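Local coordinates for uncharacterized protein (Helicobacter pylori, PDB 4O5J) that probably binds sialylated glycans on host cells as the extracellular adhesion domain of an outer-membrane adhesin, at residues A[49-52]-A[53-57]; A[196-199]-A[200-204]. All coordinates share one frame; numbering follows the deposited sequence.

Contact 1: residues A[49-52]-A[53-57]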
loop_
_atom_site.group_PDB
_atom_site.type_symbol
_atom_site.label_atom_id
_atom_site.label_comp_id
_atom_site.label_asym_id
_atom_site.label_seq_id
_atom_site.Cartn_x
_atom_site.Cartn_y
_atom_site.Cartn_z
ATOM N N GLN A 49 2.172 35.277 -3.134
ATOM C CA GLN A 49 2.868 34.187 -3.792
ATOM C C GLN A 49 1.880 33.253 -4.522
ATOM O O GLN A 49 2.124 32.840 -5.672
ATOM C CB GLN A 49 3.707 33.394 -2.790
ATOM C CG GLN A 49 4.594 32.377 -3.492
ATOM C CD GLN A 49 5.542 33.042 -4.499
ATOM O OE1 GLN A 49 6.308 33.908 -4.152
ATOM N NE2 GLN A 49 5.509 32.620 -5.725
ATOM N N SER A 50 0.777 32.928 -3.853
ATOM C CA SER A 50 -0.194 32.007 -4.395
ATOM C C SER A 50 -0.815 32.578 -5.662
ATOM O O SER A 50 -0.953 31.877 -6.675
ATOM C CB SER A 50 -1.301 31.729 -3.378
ATOM O OG SER A 50 -0.828 30.861 -2.378
ATOM N N ILE A 51 -1.193 33.848 -5.606
ATOM C CA ILE A 51 -1.787 34.543 -6.749
ATOM C C ILE A 51 -0.778 34.586 -7.881
ATOM O O ILE A 51 -1.097 34.386 -9.054
ATOM C CB ILE A 51 -2.231 35.967 -6.358
ATOM C CG1 ILE A 51 -3.362 35.873 -5.321
ATOM C CG2 ILE A 51 -2.569 36.840 -7.613
ATOM C CD1 ILE A 51 -3.817 37.236 -4.808
ATOM N N GLN A 52 0.453 34.881 -7.547
ATOM C CA GLN A 52 1.462 34.912 -8.585
ATOM C C GLN A 52 1.636 33.487 -9.204
ATOM O O GLN A 52 1.768 33.341 -10.418
ATOM C CB GLN A 52 2.746 35.488 -8.003
ATOM C CG GLN A 52 3.894 35.414 -8.951
ATOM C CD GLN A 52 5.210 35.619 -8.258
ATOM O OE1 GLN A 52 5.440 36.676 -7.609
ATOM N NE2 GLN A 52 6.106 34.609 -8.380
ATOM N N ASN A 53 1.589 32.463 -8.366
ATOM C CA ASN A 53 1.712 31.082 -8.843
ATOM C C ASN A 53 0.600 30.743 -9.835
ATOM O O ASN A 53 0.878 30.192 -10.891
ATOM C CB ASN A 53 1.674 30.104 -7.697
ATOM C CG ASN A 53 2.961 30.111 -6.893
ATOM O OD1 ASN A 53 3.925 30.768 -7.262
ATOM N ND2 ASN A 53 2.974 29.383 -5.791
ATOM N N ALA A 54 -0.642 31.131 -9.515
ATOM C CA ALA A 54 -1.779 30.802 -10.349
ATOM C C ALA A 54 -1.629 31.511 -11.675
ATOM O O ALA A 54 -1.961 30.953 -12.691
ATOM C CB ALA A 54 -3.089 31.190 -9.692
ATOM N N ASN A 55 -1.078 32.717 -11.667
ATOM C CA ASN A 55 -0.832 33.450 -12.903
ATOM C C ASN A 55 0.422 33.057 -13.693
ATOM O O ASN A 55 0.712 33.656 -14.735
ATOM C CB ASN A 55 -0.817 34.950 -12.606
ATOM C CG ASN A 55 -2.167 35.430 -12.226
ATOM O OD1 ASN A 55 -3.134 34.924 -12.672
ATOM N ND2 ASN A 55 -2.238 36.333 -11.385
ATOM N N ASN A 56 1.168 32.088 -13.180
ATOM C CA ASN A 56 2.414 31.666 -13.779
ATOM C C ASN A 56 2.190 30.453 -14.679
ATOM O O ASN A 56 2.301 29.305 -14.243
ATOM C CB ASN A 56 3.415 31.323 -12.679
ATOM C CG ASN A 56 4.769 31.019 -13.235
ATOM O OD1 ASN A 56 4.937 30.679 -14.411
ATOM N ND2 ASN A 56 5.753 31.148 -12.400
ATOM N N ILE A 57 1.910 30.729 -15.948
ATOM C CA ILE A 57 1.477 29.707 -16.903
ATOM C C ILE A 57 2.497 28.594 -17.063
ATOM O O ILE A 57 2.175 27.399 -17.113
ATOM C CB ILE A 57 1.126 30.343 -18.283
ATOM C CG1 ILE A 57 0.496 29.284 -19.148
ATOM C CG2 ILE A 57 2.361 30.937 -18.989
ATOM C CD1 ILE A 57 -0.609 28.563 -18.416
#
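The side chain of Q49 reaches forward along the helix and crosses that of N53, one turn further on. Its CG lies anti to the backbone N (chi1 -172°) and the chain then bends at chi2, which turns the terminal amide forward, toward the next turn, where NE2 donates to N53 OD1 at 2.9 Å. The bond is lopsided: the acceptor lies in the amide plane of Q49, but NE2 sits above the carbonyl plane of N53, 37° out of it, and the two amide planes are turned 49° apart. The same two residues are also joined through the backbone, N53 N to Q49 O at 2.8 Å, so side-chain and main-chain bonds span one turn side by side. N53 is held at its other branch too, since ND2 donates to D370 of helix 343-396; with OD1 and ND2 both engaged, the two bonds restrain the rotation of this amide. S50 and N53, on one side of the helix, share the carboxylate of D370, S50 OG at OD1 and N53 ND2 at OD2.

On another side of the helix, I51 and N55 lie alongside each other and point the same way, the methyl CG2 of I51 resting 3.8 Å from N55 ND2. The regular i to i+4 bonds continue with A54 N to S50 O at 3.0 Å and N55 N to I51 O at 3.1 Å. Beyond them the chain turns: N56 N bonds N53 O at 3.0 Å, a shorter, three-residue step. N56 CB packs 3.4 Å from Q52 O, while its OD1 accepts from L59 N. This is the end of helix 29-54 passing into helix 57-76 through a tight turn, with N56 as the side-chain N-cap of the second helix.

Contact 2: residues A[196-199]-A[200-204]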
loop_
_atom_site.group_PDB
_atom_site.type_symbol
_atom_site.label_atom_id
_atom_site.label_comp_id
_atom_site.label_asym_id
_atom_site.label_seq_id
_atom_site.Cartn_x
_atom_site.Cartn_y
_atom_site.Cartn_z
ATOM N N ALA A 196 -6.040 -10.477 -8.905
ATOM C CA ALA A 196 -5.085 -10.983 -7.895
ATOM C C ALA A 196 -5.485 -10.468 -6.488
ATOM O O ALA A 196 -5.545 -11.270 -5.532
ATOM C CB ALA A 196 -3.685 -10.566 -8.271
ATOM N N LEU A 197 -5.782 -9.175 -6.365
ATOM C CA LEU A 197 -6.181 -8.616 -5.066
ATOM C C LEU A 197 -7.429 -9.316 -4.545
ATOM O O LEU A 197 -7.552 -9.612 -3.350
ATOM C CB LEU A 197 -6.379 -7.118 -5.115
ATOM C CG LEU A 197 -5.050 -6.391 -5.359
ATOM C CD1 LEU A 197 -5.310 -4.926 -5.576
ATOM C CD2 LEU A 197 -4.098 -6.610 -4.176
ATOM N N ASN A 198 -8.378 -9.610 -5.459
ATOM C CA ASN A 198 -9.596 -10.281 -5.050
ATOM C C ASN A 198 -9.327 -11.725 -4.527
ATOM O O ASN A 198 -9.908 -12.152 -3.550
ATOM C CB ASN A 198 -10.562 -10.327 -6.259
ATOM C CG ASN A 198 -11.811 -11.104 -5.918
ATOM O OD1 ASN A 198 -11.959 -12.221 -6.311
ATOM N ND2 ASN A 198 -12.657 -10.539 -5.132
ATOM N N LEU A 199 -8.447 -12.459 -5.200
ATOM C CA LEU A 199 -8.119 -13.790 -4.750
ATOM C C LEU A 199 -7.410 -13.693 -3.374
ATOM O O LEU A 199 -7.708 -14.464 -2.449
ATOM C CB LEU A 199 -7.241 -14.496 -5.780
ATOM C CG LEU A 199 -7.955 -14.906 -7.072
ATOM C CD1 LEU A 199 -6.934 -15.293 -8.144
ATOM C CD2 LEU A 199 -8.936 -16.033 -6.822
ATOM N N ALA A 200 -6.480 -12.752 -3.247
ATOM C CA ALA A 200 -5.746 -12.521 -1.987
ATOM C C ALA A 200 -6.755 -12.214 -0.870
ATOM O O ALA A 200 -6.693 -12.832 0.202
ATOM C CB ALA A 200 -4.767 -11.350 -2.119
ATOM N N GLN A 201 -7.677 -11.300 -1.132
ATOM C CA GLN A 201 -8.680 -10.906 -0.151
ATOM C C GLN A 201 -9.481 -12.159 0.323
ATOM O O GLN A 201 -9.699 -12.376 1.521
ATOM C CB GLN A 201 -9.579 -9.833 -0.744
ATOM C CG GLN A 201 -10.716 -9.401 0.139
ATOM C CD GLN A 201 -10.216 -8.450 1.178
ATOM O OE1 GLN A 201 -9.799 -7.330 0.846
ATOM N NE2 GLN A 201 -10.224 -8.877 2.455
ATOM N N GLN A 202 -9.898 -13.000 -0.630
ATOM C CA GLN A 202 -10.672 -14.160 -0.261
ATOM C C GLN A 202 -9.862 -15.140 0.600
ATOM O O GLN A 202 -10.394 -15.760 1.520
ATOM C CB GLN A 202 -11.157 -14.919 -1.524
ATOM C CG GLN A 202 -12.152 -14.126 -2.381
ATOM C CD GLN A 202 -12.583 -14.955 -3.594
ATOM O OE1 GLN A 202 -13.099 -16.073 -3.484
ATOM N NE2 GLN A 202 -12.309 -14.420 -4.747
ATOM N N LEU A 203 -8.618 -15.365 0.209
ATOM C CA LEU A 203 -7.747 -16.258 0.952
ATOM C C LEU A 203 -7.527 -15.773 2.407
ATOM O O LEU A 203 -7.803 -16.518 3.390
ATOM C CB LEU A 203 -6.432 -16.454 0.223
ATOM C CG LEU A 203 -5.376 -17.308 0.907
ATOM C CD1 LEU A 203 -5.949 -18.695 1.274
ATOM C CD2 LEU A 203 -4.123 -17.425 0.042
ATOM N N MET A 204 -7.073 -14.536 2.547
ATOM C CA MET A 204 -6.858 -13.960 3.893
ATOM C C MET A 204 -8.156 -13.949 4.687
ATOM O O MET A 204 -8.152 -14.236 5.899
ATOM C CB MET A 204 -6.298 -12.573 3.797
ATOM C CG MET A 204 -4.944 -12.509 3.109
ATOM S SD MET A 204 -3.662 -13.547 3.889
ATOM C CE MET A 204 -3.007 -12.348 5.121
#
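This is a contact within one helix, two to three turns in the middle of helix 193-209, which lies among the helices of the adhesion domain. Backbone bonds of the i to i+4 kind run through it, among them A200 N to A196 O at 2.9 Å and Q201 N to L197 O at 2.8 Å. Its apolar flank is turned to helix 82-101: A196 and L197 touch I91, A200 touches V94 and L203 touches W98. L199 packs on L155 and D158 of helix 146-163, and Q201 lies against helix 241-268 with its NE2 bonded to D205.

The polar pair is N198 and Q202. The N198 amide stands out from the helix, and Q202, extended beyond CG, runs back toward the N-terminal end to meet it, its CG passing 3.2 Å from N198 O. Q202 NE2 then stands 2.7 Å from N198 OD1, but the N-H points well off the acceptor, at 127°, and the amide planes are 55° apart. The bond is therefore weak despite its short length. Of the links between these two residues, the straighter one is the backbone bond from Q202 N to N198 O, at 159°; the amide pair adds a neutral, loosely directed link along the partly exposed side of this stretch of helix.

Contacts 1 and 2 flank the centre of the chain, with 46 Å between their centres and about 35 Å between nearest atoms, so they do not touch. They follow in series along the chain, both within the SabA adhesion domain. Contact 1, 34 Å from the chain's centre, is a surface turn where one helix hands over to the next beside helix 343-396; contact 2, at 15 Å, is an uninterrupted helical run partly buried among three other helices. Each carries an amide-amide bond between residues four apart, the one in contact 2 weak; in contact 1 N53 ND2 also bonds D370. Neither position can be tied to sialic acid binding from this geometry.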